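Local coordinates for protein hydrazine synthase subunit alpha (Candidatus Kuenenia stuttgartiensis, PDB 5C2V) that forms hydrazine from hydroxylamine and ammonia, the second half-reaction of the hydrazine synthase complex, and carries two c-type hemes, at residues V205-E210 against K404-T409; N398-G403 against V411-F416; P701-G704 against V708-S711; L718-Y723 against N730-K735. All blocks are in the same frame, centred on the assembly; numbering follows the deposited sequence.

Contact 1: residues V205-E210 against K404-T409; sequences VLSGIE and KNFGVT
The hydroxyl of S207 donates to the backbone carbonyl of K404, with S207 OG 2.8 Å from K404 O and tilted only modestly from the plane of that carbonyl. OG stands opposite the backbone nitrogen (chi1 -174°), which carries it toward K404 O. A return bond runs from K404 N to S207 O, 3.0 Å long, in which the donor sits well above the carbonyl plane instead of on a lone pair. Two residues are thus clasped through both main chain and side chain, which illustrates how a single serine can fasten a turn to a passing loop. F406 packs beside the clasp: its ring atom CD2 lies 3.5 Å from S207 CB, meeting it obliquely, and the F406 ring also meets that of H204, the planes inclined. K404 CB rests against G208 N at 3.8 Å, while the extended remainder of the lysine leads away. K404 and N405 have the backbone angles of a type II turn, N405 in the left-handed region, and they link strand 401-403 to strand 406-408. S207 is also bonded through its backbone to A402 on the first of these strands. The loop holding S207 leads from helix 196-201 into strand 209-211, which pairs with 216-220, so the contact ties that larger antiparallel sheet to the tip of the small hairpin.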
loop_
_atom_site.group_PDB
_atom_site.type_symbol
_atom_site.label_atom_id
_atom_site.label_comp_id
_atom_site.label_asym_id
_atom_site.label_seq_id
_atom_site.Cartn_x
_atom_site.Cartn_y
_atom_site.Cartn_z
ATOM N N VAL D 205 20.680 18.557 -41.400
ATOM C CA VAL D 205 21.544 18.065 -40.332
ATOM C C VAL D 205 20.840 18.183 -38.985
ATOM O O VAL D 205 19.951 19.017 -38.808
ATOM C CB VAL D 205 22.882 18.827 -40.276
ATOM C CG1 VAL D 205 23.707 18.548 -41.523
ATOM C CG2 VAL D 205 22.643 20.320 -40.104
ATOM N N LEU D 206 21.240 17.336 -38.041
ATOM C CA LEU D 206 20.614 17.295 -36.726
ATOM C C LEU D 206 20.810 18.600 -35.962
ATOM O O LEU D 206 21.918 19.132 -35.895
ATOM C CB LEU D 206 21.172 16.126 -35.910
ATOM C CG LEU D 206 20.532 15.856 -34.546
ATOM C CD1 LEU D 206 19.042 15.594 -34.690
ATOM C CD2 LEU D 206 21.218 14.690 -33.852
ATOM N N SER D 207 19.722 19.116 -35.400
ATOM C CA SER D 207 19.793 20.284 -34.535
ATOM C C SER D 207 19.771 19.823 -33.084
ATOM O O SER D 207 19.077 18.867 -32.736
ATOM C CB SER D 207 18.647 21.252 -34.818
ATOM O OG SER D 207 18.797 22.448 -34.072
ATOM N N GLY D 208 20.541 20.504 -32.245
ATOM C CA GLY D 208 20.864 20.000 -30.925
ATOM C C GLY D 208 22.187 20.612 -30.526
ATOM O O GLY D 208 22.499 21.735 -30.924
ATOM N N ILE D 209 22.948 19.903 -29.703
ATOM C CA ILE D 209 24.318 20.318 -29.425
ATOM C C ILE D 209 25.273 19.655 -30.420
ATOM O O ILE D 209 25.254 18.435 -30.595
ATOM C CB ILE D 209 24.735 19.975 -27.986
ATOM C CG1 ILE D 209 23.735 20.565 -26.991
ATOM C CG2 ILE D 209 26.140 20.486 -27.700
ATOM C CD1 ILE D 209 23.956 20.120 -25.562
ATOM N N GLU D 210 26.094 20.468 -31.080
ATOM C CA GLU D 210 27.029 19.964 -32.083
ATOM C C GLU D 210 28.428 19.741 -31.520
ATOM O O GLU D 210 28.937 20.551 -30.746
ATOM C CB GLU D 210 27.109 20.921 -33.277
ATOM C CG GLU D 210 26.044 20.700 -34.340
ATOM C CD GLU D 210 26.303 21.513 -35.597
ATOM O OE1 GLU D 210 26.137 22.749 -35.554
ATOM O OE2 GLU D 210 26.679 20.913 -36.627
ATOM N N LYS D 404 16.353 19.906 -32.156
ATOM C CA LYS D 404 16.003 21.137 -31.448
ATOM C C LYS D 404 15.463 22.224 -32.376
ATOM O O LYS D 404 16.094 22.571 -33.375
ATOM C CB LYS D 404 17.227 21.660 -30.688
ATOM C CG LYS D 404 17.230 23.160 -30.434
ATOM C CD LYS D 404 18.626 23.642 -30.063
ATOM C CE LYS D 404 18.687 25.159 -29.964
ATOM N NZ LYS D 404 20.074 25.645 -29.714
ATOM N N ASN D 405 14.273 22.721 -32.040
ATOM C CA ASN D 405 13.596 23.790 -32.780
ATOM C C ASN D 405 13.175 23.386 -34.195
ATOM O O ASN D 405 12.550 24.170 -34.910
ATOM C CB ASN D 405 14.473 25.043 -32.838
ATOM C CG ASN D 405 14.755 25.617 -31.465
ATOM O OD1 ASN D 405 15.859 26.084 -31.190
ATOM N ND2 ASN D 405 13.756 25.578 -30.591
ATOM N N PHE D 406 13.518 22.166 -34.593
ATOM C CA PHE D 406 13.317 21.718 -35.964
ATOM C C PHE D 406 12.177 20.715 -36.132
ATOM O O PHE D 406 12.224 19.609 -35.591
ATOM C CB PHE D 406 14.608 21.102 -36.495
ATOM C CG PHE D 406 15.407 22.021 -37.369
ATOM C CD1 PHE D 406 15.219 22.030 -38.740
ATOM C CD2 PHE D 406 16.351 22.871 -36.821
ATOM C CE1 PHE D 406 15.955 22.872 -39.548
ATOM C CE2 PHE D 406 17.091 23.716 -37.622
ATOM C CZ PHE D 406 16.892 23.717 -38.989
ATOM N N GLY D 407 11.158 21.107 -36.890
ATOM C CA GLY D 407 10.083 20.201 -37.252
ATOM C C GLY D 407 10.224 19.746 -38.692
ATOM O O GLY D 407 11.068 20.255 -39.424
ATOM N N VAL D 408 9.411 18.778 -39.103
ATOM C CA VAL D 408 9.381 18.353 -40.501
ATOM C C VAL D 408 7.939 18.282 -40.990
ATOM O O VAL D 408 7.126 17.547 -40.429
ATOM C CB VAL D 408 10.061 16.982 -40.709
ATOM C CG1 VAL D 408 10.037 16.598 -42.178
ATOM C CG2 VAL D 408 11.490 17.006 -40.188
ATOM N N THR D 409 7.631 19.045 -42.036
ATOM C CA THR D 409 6.264 19.163 -42.542
ATOM C C THR D 409 5.666 17.810 -42.911
ATOM O O THR D 409 6.369 16.914 -43.369
ATOM C CB THR D 409 6.198 20.087 -43.776
ATOM O OG1 THR D 409 7.049 19.573 -44.809
ATOM C CG2 THR D 409 6.640 21.495 -43.413
#

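Contact 2: residues N398-G403 against V411-F416; sequences NTFTAG and VTYQPF
F400 and Y413 are the closest backbone partners here, yet the F400 CA to Y413 CA distance is 8.1 Å, since the two segments flank a shared neighbour. They lead into the outer strands of a three-stranded antiparallel meander, 401-403 (weakly bonded) and 415-417, with 406-408 between; the touching residues lie in the loops just before those strands. Y413, with left-handed backbone angles, has its CG opposite the backbone nitrogen (chi1 -161°), and its side chain spans the distance to the other segment. There it forms an offset edge-to-face pair with F400: Y413 CE1 stands over one face of the phenylalanine, 4.2 Å from F400 CE2, with the planes at 77°. Beyond the pair, the Y413 hydroxyl comes 3.0 Å from T399 O. A water beside it donates to N398 OD1 at 3.1 Å and accepts a weak bond from T399 N; its modelled separation from Y413 OH is too short to be trusted. The cluster also borders the gamma subunit, where F132 of that chain meets the F400 ring edge-to-face and N138 of that chain bonds to N398 OD1. Within 398-403 the backbone is pinned by an ST turn, G403 N to T401 OG1. Just before it, T399 OG1 donates to T401 O over 2.9 Å, in the carbonyl plane and on a lone pair.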
loop_
_atom_site.group_PDB
_atom_site.type_symbol
_atom_site.label_atom_id
_atom_site.label_comp_id
_atom_site.label_asym_id
_atom_site.label_seq_id
_atom_site.Cartn_x
_atom_site.Cartn_y
_atom_site.Cartn_z
ATOM N N ASN D 398 10.233 6.355 -39.009
ATOM C CA ASN D 398 10.345 7.692 -39.580
ATOM C C ASN D 398 10.217 8.795 -38.533
ATOM O O ASN D 398 9.270 8.808 -37.746
ATOM C CB ASN D 398 9.287 7.892 -40.666
ATOM C CG ASN D 398 9.497 6.980 -41.859
ATOM O OD1 ASN D 398 10.223 7.318 -42.793
ATOM N ND2 ASN D 398 8.857 5.816 -41.835
ATOM N N THR D 399 11.174 9.718 -38.530
ATOM C CA THR D 399 11.151 10.842 -37.601
ATOM C C THR D 399 10.679 12.125 -38.278
ATOM O O THR D 399 11.130 12.474 -39.368
ATOM C CB THR D 399 12.536 11.088 -36.975
ATOM O OG1 THR D 399 12.541 12.360 -36.313
ATOM C CG2 THR D 399 13.620 11.077 -38.042
ATOM N N PHE D 400 9.746 12.810 -37.629
ATOM C CA PHE D 400 9.228 14.074 -38.137
ATOM C C PHE D 400 9.902 15.289 -37.499
ATOM O O PHE D 400 9.470 16.423 -37.704
ATOM C CB PHE D 400 7.711 14.124 -37.962
ATOM C CG PHE D 400 6.972 13.278 -38.959
ATOM C CD1 PHE D 400 6.791 11.921 -38.744
ATOM C CD2 PHE D 400 6.493 13.835 -40.132
ATOM C CE1 PHE D 400 6.125 11.141 -39.672
ATOM C CE2 PHE D 400 5.826 13.061 -41.064
ATOM C CZ PHE D 400 5.642 11.713 -40.834
ATOM N N THR D 401 10.936 15.049 -36.698
ATOM C CA THR D 401 11.726 16.149 -36.150
ATOM C C THR D 401 13.213 16.022 -36.487
ATOM O O THR D 401 13.788 14.933 -36.453
ATOM C CB THR D 401 11.570 16.259 -34.617
ATOM O OG1 THR D 401 12.461 17.265 -34.117
ATOM C CG2 THR D 401 11.880 14.932 -33.939
ATOM N N ALA D 402 13.819 17.157 -36.820
ATOM C CA ALA D 402 15.245 17.249 -37.110
ATOM C C ALA D 402 16.029 17.574 -35.839
ATOM O O ALA D 402 17.214 17.902 -35.894
ATOM C CB ALA D 402 15.513 18.281 -38.193
ATOM N N GLY D 403 15.347 17.498 -34.699
ATOM C CA GLY D 403 15.919 17.892 -33.424
ATOM C C GLY D 403 15.510 19.281 -32.972
ATOM O O GLY D 403 14.440 19.765 -33.347
ATOM N N VAL D 411 3.245 17.563 -45.079
ATOM C CA VAL D 411 2.789 17.685 -46.459
ATOM C C VAL D 411 3.906 17.381 -47.453
ATOM O O VAL D 411 3.847 16.391 -48.182
ATOM C CB VAL D 411 2.227 19.090 -46.745
ATOM C CG1 VAL D 411 1.731 19.181 -48.179
ATOM C CG2 VAL D 411 1.108 19.421 -45.770
ATOM N N THR D 412 4.918 18.244 -47.491
ATOM C CA THR D 412 6.028 18.088 -48.428
ATOM C C THR D 412 7.256 17.413 -47.814
ATOM O O THR D 412 8.239 17.158 -48.511
ATOM C CB THR D 412 6.459 19.450 -48.997
ATOM O OG1 THR D 412 6.943 20.281 -47.935
ATOM C CG2 THR D 412 5.284 20.138 -49.674
ATOM N N TYR D 413 7.187 17.124 -46.517
ATOM C CA TYR D 413 8.314 16.588 -45.750
ATOM C C TYR D 413 9.569 17.446 -45.915
ATOM O O TYR D 413 10.597 16.980 -46.408
ATOM C CB TYR D 413 8.605 15.139 -46.157
ATOM C CG TYR D 413 9.409 14.359 -45.138
ATOM C CD1 TYR D 413 8.802 13.826 -44.008
ATOM C CD2 TYR D 413 10.771 14.146 -45.310
ATOM C CE1 TYR D 413 9.530 13.111 -43.073
ATOM C CE2 TYR D 413 11.508 13.434 -44.381
ATOM C CZ TYR D 413 10.881 12.917 -43.266
ATOM O OH TYR D 413 11.610 12.206 -42.340
ATOM N N GLN D 414 9.469 18.707 -45.507
ATOM C CA GLN D 414 10.601 19.630 -45.529
ATOM C C GLN D 414 10.938 20.154 -44.133
ATOM O O GLN D 414 10.103 20.795 -43.495
ATOM C CB GLN D 414 10.321 20.794 -46.479
ATOM C CG GLN D 414 10.232 20.380 -47.939
ATOM C CD GLN D 414 9.913 21.539 -48.858
ATOM O OE1 GLN D 414 8.749 21.852 -49.101
ATOM N NE2 GLN D 414 10.952 22.183 -49.379
ATOM N N PRO D 415 12.158 19.869 -43.650
ATOM C CA PRO D 415 12.627 20.371 -42.353
ATOM C C PRO D 415 12.505 21.889 -42.230
ATOM O O PRO D 415 12.724 22.604 -43.208
ATOM C CB PRO D 415 14.096 19.945 -42.321
ATOM C CG PRO D 415 14.165 18.765 -43.223
ATOM C CD PRO D 415 13.174 19.035 -44.317
ATOM N N PHE D 416 12.153 22.368 -41.041
ATOM C CA PHE D 416 12.025 23.800 -40.799
ATOM C C PHE D 416 12.374 24.166 -39.358
ATOM O O PHE D 416 12.064 23.425 -38.422
ATOM C CB PHE D 416 10.607 24.278 -41.135
ATOM C CG PHE D 416 9.524 23.583 -40.354
ATOM C CD1 PHE D 416 8.974 22.396 -40.810
ATOM C CD2 PHE D 416 9.046 24.124 -39.171
ATOM C CE1 PHE D 416 7.974 21.759 -40.098
ATOM C CE2 PHE D 416 8.047 23.491 -38.454
ATOM C CZ PHE D 416 7.511 22.307 -38.919
HETATM O O HOH W 1 11.685 9.866 -41.739
#

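Contact 3: residues P701-G704 against V708-S711; sequences PNIG and VNPS
I703 and G704 pack against N709 and P710 in a buried contact without hydrogen bonds across it, made where one long loop of the cytochrome c domain doubles back on itself between helices 687-692 and 717-722. The reversal takes three intervening residues and joins no regular strands: P701 to I703 have helical backbone angles without helical bonding. At the closest point G704 CA is 3.8 Å from N709 CA. G704 has no side chain, and V708 O and N709 OD1 stand on the side where one would point, so the chains meet almost backbone to backbone. I703 and N709 lie alongside one another and point the same way; with I703 CG2 opposite its own backbone nitrogen, that methyl is the branch turned to the amide oxygen of N709. P710 CD also approaches, 3.6 Å from I703 O. Other parts of the chain pack around the loop. I703 also packs on P445 and Y446, P710 touches T498 and F500, and S716 OG accepts from N709 N. Proximity should not be mistaken for bonding in such a turn: I703 O and N709 OD1, 3.3 Å apart, are both acceptors.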
loop_
_atom_site.group_PDB
_atom_site.type_symbol
_atom_site.label_atom_id
_atom_site.label_comp_id
_atom_site.label_asym_id
_atom_site.label_seq_id
_atom_site.Cartn_x
_atom_site.Cartn_y
_atom_site.Cartn_z
ATOM N N PRO D 701 -0.161 12.425 4.814
ATOM C CA PRO D 701 0.380 13.710 4.355
ATOM C C PRO D 701 0.563 13.754 2.838
ATOM O O PRO D 701 0.664 14.840 2.266
ATOM C CB PRO D 701 1.730 13.803 5.076
ATOM C CG PRO D 701 2.077 12.395 5.423
ATOM C CD PRO D 701 0.770 11.728 5.716
ATOM N N ASN D 702 0.607 12.587 2.202
ATOM C CA ASN D 702 0.651 12.516 0.746
ATOM C C ASN D 702 -0.657 13.022 0.147
ATOM O O ASN D 702 -0.690 13.502 -0.986
ATOM C CB ASN D 702 0.933 11.087 0.283
ATOM C CG ASN D 702 2.307 10.601 0.701
ATOM O OD1 ASN D 702 3.277 11.360 0.690
ATOM N ND2 ASN D 702 2.397 9.329 1.076
ATOM N N ILE D 703 -1.732 12.904 0.922
ATOM C CA ILE D 703 -3.018 13.475 0.548
ATOM C C ILE D 703 -3.038 14.962 0.881
ATOM O O ILE D 703 -3.134 15.806 -0.011
ATOM C CB ILE D 703 -4.187 12.773 1.264
ATOM C CG1 ILE D 703 -4.238 11.292 0.882
ATOM C CG2 ILE D 703 -5.504 13.455 0.928
ATOM C CD1 ILE D 703 -5.319 10.516 1.600
ATOM N N GLY D 704 -2.946 15.280 2.169
ATOM C CA GLY D 704 -2.919 16.664 2.604
ATOM C C GLY D 704 -2.672 16.848 4.089
ATOM O O GLY D 704 -2.410 15.889 4.815
ATOM N N VAL D 708 -4.473 22.143 3.964
ATOM C CA VAL D 708 -3.990 22.128 2.581
ATOM C C VAL D 708 -3.745 20.731 2.016
ATOM O O VAL D 708 -3.033 19.922 2.611
ATOM C CB VAL D 708 -2.680 22.950 2.441
ATOM C CG1 VAL D 708 -1.963 22.614 1.141
ATOM C CG2 VAL D 708 -2.969 24.444 2.520
ATOM N N ASN D 709 -4.340 20.462 0.858
ATOM C CA ASN D 709 -4.049 19.248 0.106
ATOM C C ASN D 709 -3.313 19.591 -1.185
ATOM O O ASN D 709 -3.905 20.124 -2.117
ATOM C CB ASN D 709 -5.339 18.482 -0.201
ATOM C CG ASN D 709 -6.003 17.930 1.048
ATOM O OD1 ASN D 709 -5.970 16.726 1.301
ATOM N ND2 ASN D 709 -6.610 18.810 1.835
ATOM N N PRO D 710 -2.008 19.293 -1.242
ATOM C CA PRO D 710 -1.199 19.612 -2.423
ATOM C C PRO D 710 -1.714 18.954 -3.704
ATOM O O PRO D 710 -2.014 17.760 -3.729
ATOM C CB PRO D 710 0.186 19.082 -2.046
ATOM C CG PRO D 710 0.212 19.180 -0.558
ATOM C CD PRO D 710 -1.180 18.813 -0.124
ATOM N N SER D 711 -1.825 19.773 -4.746
ATOM C CA SER D 711 -2.354 19.396 -6.056
ATOM C C SER D 711 -3.795 18.890 -6.014
ATOM O O SER D 711 -4.259 18.248 -6.956
ATOM C CB SER D 711 -1.458 18.335 -6.705
ATOM O OG SER D 711 -2.009 17.882 -7.931
#

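Contact 4: residues L718-Y723 against N730-K735; sequences LVWRLY and NAPREK. With HEC (heme c), chain B.
W720 and P732 approach from opposite directions, and P732 CD sits over one face of the indole, 3.8 Å from the centroid of the six-membered ring of W720 and 7° off its normal. This is a CH-pi contact between helix 717-722 and the loop that follows it. Farther along the indole rim, W720 CH2 meets A731 CA at 4.0 Å. The indole nitrogen is held by I714 O, which helps to fix how the ring is turned.

Away from this apolar junction, one arginine from each segment reaches the bis-histidine-coordinated heme, and the two do so differently. R721 is bent at chi2 and chi3 (-49° and -54°), curling its guanidinium so that both terminal nitrogens converge on a single oxygen, with R721 NH1 2.6 Å and R721 NH2 2.8 Å from heme O1D. Its NH2 also forms a salt bridge with E724. R733 instead stretches out from CG to NE and takes the other propionate with two parallel bonds, R733 NH1 to heme O1A at 3.2 Å and R733 NH2 to heme O2A at 2.6 Å. On the apolar side of the pocket, L718 CD1 touches the heme methyl CMB at 3.6 Å, and L722 CD2 packs on the same methyl. Y707 OH adds a further hydrogen bond to the heme. Two guanidinium groups facing two propionates would be expected to keep both carboxylates ionised and to offset their negative charge beside the porphyrin.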
loop_
_atom_site.group_PDB
_atom_site.type_symbol
_atom_site.label_atom_id
_atom_site.label_comp_id
_atom_site.label_asym_id
_atom_site.label_seq_id
_atom_site.Cartn_x
_atom_site.Cartn_y
_atom_site.Cartn_z
ATOM N N LEU D 718 -9.039 24.661 3.666
ATOM C CA LEU D 718 -8.894 26.101 3.486
ATOM C C LEU D 718 -9.799 26.603 2.369
ATOM O O LEU D 718 -10.498 27.605 2.523
ATOM C CB LEU D 718 -7.439 26.459 3.182
ATOM C CG LEU D 718 -7.154 27.922 2.846
ATOM C CD1 LEU D 718 -7.544 28.809 4.012
ATOM C CD2 LEU D 718 -5.690 28.119 2.481
ATOM N N VAL D 719 -9.784 25.894 1.246
ATOM C CA VAL D 719 -10.602 26.256 0.097
ATOM C C VAL D 719 -12.078 25.994 0.386
ATOM O O VAL D 719 -12.949 26.757 -0.036
ATOM C CB VAL D 719 -10.168 25.482 -1.161
ATOM C CG1 VAL D 719 -10.985 25.912 -2.365
ATOM C CG2 VAL D 719 -8.688 25.701 -1.425
ATOM N N TRP D 720 -12.349 24.911 1.111
ATOM C CA TRP D 720 -13.703 24.599 1.562
ATOM C C TRP D 720 -14.299 25.763 2.344
ATOM O O TRP D 720 -15.473 26.094 2.185
ATOM C CB TRP D 720 -13.708 23.335 2.429
ATOM C CG TRP D 720 -13.767 22.051 1.655
ATOM C CD1 TRP D 720 -12.986 21.693 0.596
ATOM C CD2 TRP D 720 -14.646 20.946 1.897
ATOM N NE1 TRP D 720 -13.329 20.437 0.156
ATOM C CE2 TRP D 720 -14.345 19.956 0.939
ATOM C CE3 TRP D 720 -15.658 20.696 2.827
ATOM C CZ2 TRP D 720 -15.022 18.739 0.885
ATOM C CZ3 TRP D 720 -16.328 19.488 2.773
ATOM C CH2 TRP D 720 -16.008 18.525 1.808
ATOM N N ARG D 721 -13.477 26.384 3.184
ATOM C CA ARG D 721 -13.924 27.505 4.002
ATOM C C ARG D 721 -13.992 28.805 3.209
ATOM O O ARG D 721 -14.901 29.610 3.406
ATOM C CB ARG D 721 -13.008 27.682 5.215
ATOM C CG ARG D 721 -13.111 26.559 6.234
ATOM C CD ARG D 721 -14.564 26.275 6.583
ATOM N NE ARG D 721 -15.270 27.475 7.020
ATOM C CZ ARG D 721 -15.305 27.906 8.276
ATOM N NH1 ARG D 721 -14.669 27.234 9.226
ATOM N NH2 ARG D 721 -15.973 29.010 8.583
ATOM N N LEU D 722 -13.029 29.009 2.316
ATOM C CA LEU D 722 -13.002 30.217 1.502
ATOM C C LEU D 722 -14.190 30.272 0.544
ATOM O O LEU D 722 -14.636 31.353 0.167
ATOM C CB LEU D 722 -11.687 30.315 0.725
ATOM C CG LEU D 722 -10.465 30.720 1.553
ATOM C CD1 LEU D 722 -9.190 30.612 0.734
ATOM C CD2 LEU D 722 -10.634 32.130 2.101
ATOM N N TYR D 723 -14.685 29.108 0.131
ATOM C CA TYR D 723 -15.905 29.052 -0.671
ATOM C C TYR D 723 -17.150 28.737 0.163
ATOM O O TYR D 723 -18.269 28.783 -0.350
ATOM C CB TYR D 723 -15.756 28.015 -1.787
ATOM C CG TYR D 723 -14.842 28.448 -2.912
ATOM C CD1 TYR D 723 -13.463 28.386 -2.774
ATOM C CD2 TYR D 723 -15.360 28.914 -4.113
ATOM C CE1 TYR D 723 -12.622 28.777 -3.800
ATOM C CE2 TYR D 723 -14.528 29.308 -5.146
ATOM C CZ TYR D 723 -13.162 29.238 -4.983
ATOM O OH TYR D 723 -12.329 29.629 -6.007
ATOM N N ASN D 730 -14.451 14.041 -0.942
ATOM C CA ASN D 730 -13.496 13.681 0.096
ATOM C C ASN D 730 -13.433 14.768 1.160
ATOM O O ASN D 730 -12.903 15.855 0.922
ATOM C CB ASN D 730 -12.107 13.448 -0.500
ATOM C CG ASN D 730 -12.134 12.508 -1.688
ATOM O OD1 ASN D 730 -12.229 11.291 -1.532
ATOM N ND2 ASN D 730 -12.046 13.072 -2.887
ATOM N N ALA D 731 -13.968 14.466 2.337
ATOM C CA ALA D 731 -13.984 15.425 3.432
ATOM C C ALA D 731 -12.636 15.442 4.138
ATOM O O ALA D 731 -12.111 14.390 4.501
ATOM C CB ALA D 731 -15.098 15.097 4.411
ATOM N N PRO D 732 -12.065 16.641 4.325
ATOM C CA PRO D 732 -10.766 16.776 4.995
ATOM C C PRO D 732 -10.793 16.270 6.436
ATOM O O PRO D 732 -9.801 15.711 6.899
ATOM C CB PRO D 732 -10.494 18.285 4.940
ATOM C CG PRO D 732 -11.825 18.918 4.701
ATOM C CD PRO D 732 -12.594 17.939 3.874
ATOM N N ARG D 733 -11.911 16.461 7.131
ATOM C CA ARG D 733 -12.055 15.940 8.487
ATOM C C ARG D 733 -13.522 15.788 8.882
ATOM O O ARG D 733 -14.421 16.124 8.109
ATOM C CB ARG D 733 -11.329 16.843 9.487
ATOM C CG ARG D 733 -11.992 18.185 9.710
ATOM C CD ARG D 733 -11.138 19.089 10.586
ATOM N NE ARG D 733 -11.877 20.279 11.002
ATOM C CZ ARG D 733 -11.313 21.419 11.385
ATOM N NH1 ARG D 733 -9.993 21.535 11.405
ATOM N NH2 ARG D 733 -12.071 22.445 11.746
ATOM N N GLU D 734 -13.757 15.286 10.090
ATOM C CA GLU D 734 -15.111 15.017 10.568
ATOM C C GLU D 734 -15.856 16.292 10.949
ATOM O O GLU D 734 -17.008 16.485 10.560
ATOM C CB GLU D 734 -15.072 14.060 11.763
ATOM C CG GLU D 734 -14.525 12.682 11.433
ATOM C CD GLU D 734 -14.350 11.817 12.665
ATOM O OE1 GLU D 734 -14.223 12.378 13.773
ATOM O OE2 GLU D 734 -14.341 10.576 12.526
ATOM N N LYS D 735 -15.200 17.158 11.715
ATOM C CA LYS D 735 -15.791 18.438 12.079
ATOM C C LYS D 735 -15.203 19.538 11.210
ATOM O O LYS D 735 -14.057 19.938 11.399
ATOM C CB LYS D 735 -15.547 18.751 13.558
ATOM C CG LYS D 735 -16.067 17.703 14.530
ATOM C CD LYS D 735 -17.581 17.747 14.641
ATOM C CE LYS D 735 -18.074 16.853 15.768
ATOM N NZ LYS D 735 -17.688 15.431 15.555
HETATM FE FE HEC B . -10.592 32.961 9.659
HETATM C CHA HEC B . -11.629 30.146 11.326
HETATM C CHB HEC B . -8.885 31.013 7.408
HETATM C CHC HEC B . -9.635 35.783 7.902
HETATM C CHD HEC B . -12.071 34.982 12.017
HETATM N NA HEC B . -10.276 30.959 9.435
HETATM C C1A HEC B . -10.865 29.965 10.194
HETATM C C2A HEC B . -10.536 28.690 9.587
HETATM C C3A HEC B . -9.781 28.925 8.509
HETATM C C4A HEC B . -9.600 30.358 8.388
HETATM C CMA HEC B . -9.203 27.856 7.557
HETATM C CAA HEC B . -10.982 27.303 10.097
HETATM C CBA HEC B . -9.969 26.777 11.109
HETATM C CGA HEC B . -10.328 25.365 11.494
HETATM O O1A HEC B . -9.417 24.603 11.913
HETATM O O2A HEC B . -11.524 24.995 11.373
HETATM N NB HEC B . -9.421 33.335 8.001
HETATM C C1B HEC B . -8.911 32.368 7.156
HETATM C C2B HEC B . -8.416 33.033 5.966
HETATM C C3B HEC B . -8.616 34.349 6.109
HETATM C C4B HEC B . -9.259 34.563 7.388
HETATM C CMB HEC B . -7.752 32.331 4.761
HETATM C CAB HEC B . -8.258 35.466 5.103
HETATM C CBB HEC B . -9.210 35.408 3.887
HETATM N NC HEC B . -10.813 34.997 9.907
HETATM C C1C HEC B . -10.335 35.986 9.068
HETATM C C2C HEC B . -10.803 37.265 9.560
HETATM C C3C HEC B . -11.367 37.054 10.757
HETATM C C4C HEC B . -11.457 35.618 10.959
HETATM C CMC HEC B . -10.344 38.626 8.989
HETATM C CAC HEC B . -11.951 38.130 11.705
HETATM C CBC HEC B . -13.160 38.845 11.059
HETATM N ND HEC B . -11.677 32.606 11.421
HETATM C C1D HEC B . -12.217 33.622 12.207
HETATM C C2D HEC B . -12.971 33.020 13.282
HETATM C C3D HEC B . -12.857 31.503 13.082
HETATM C C4D HEC B . -12.023 31.340 11.899
HETATM C CMD HEC B . -13.747 33.756 14.397
HETATM C CAD HEC B . -13.502 30.439 14.010
HETATM C CBD HEC B . -14.060 29.209 13.292
HETATM C CGD HEC B . -15.045 29.580 12.213
HETATM O O1D HEC B . -15.259 28.745 11.296
HETATM O O2D HEC B . -15.616 30.699 12.262
#

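In the fold
Along the chain, contacts 1 and 2 interlock, their segments alternating, while contacts 3 and 4 follow in series. The first two share the meander of strands 401-403, 406-408 and 415-417, have centres about 9 Å apart and touch directly, F406 O with T401 OG1 and T409 OG1 with Q414 N. Contacts 3 and 4 both lie in the cytochrome c region, centres about 13 Å apart, contact 3 in the loop before helix 717-722, contact 4 on that helix and the loop after it. The two pairs are about 41 to 51 Å apart between centres. One pair lies in the strand region bordering the gamma subunit at contact 2; in the other, contact 4 lines the C-terminal heme.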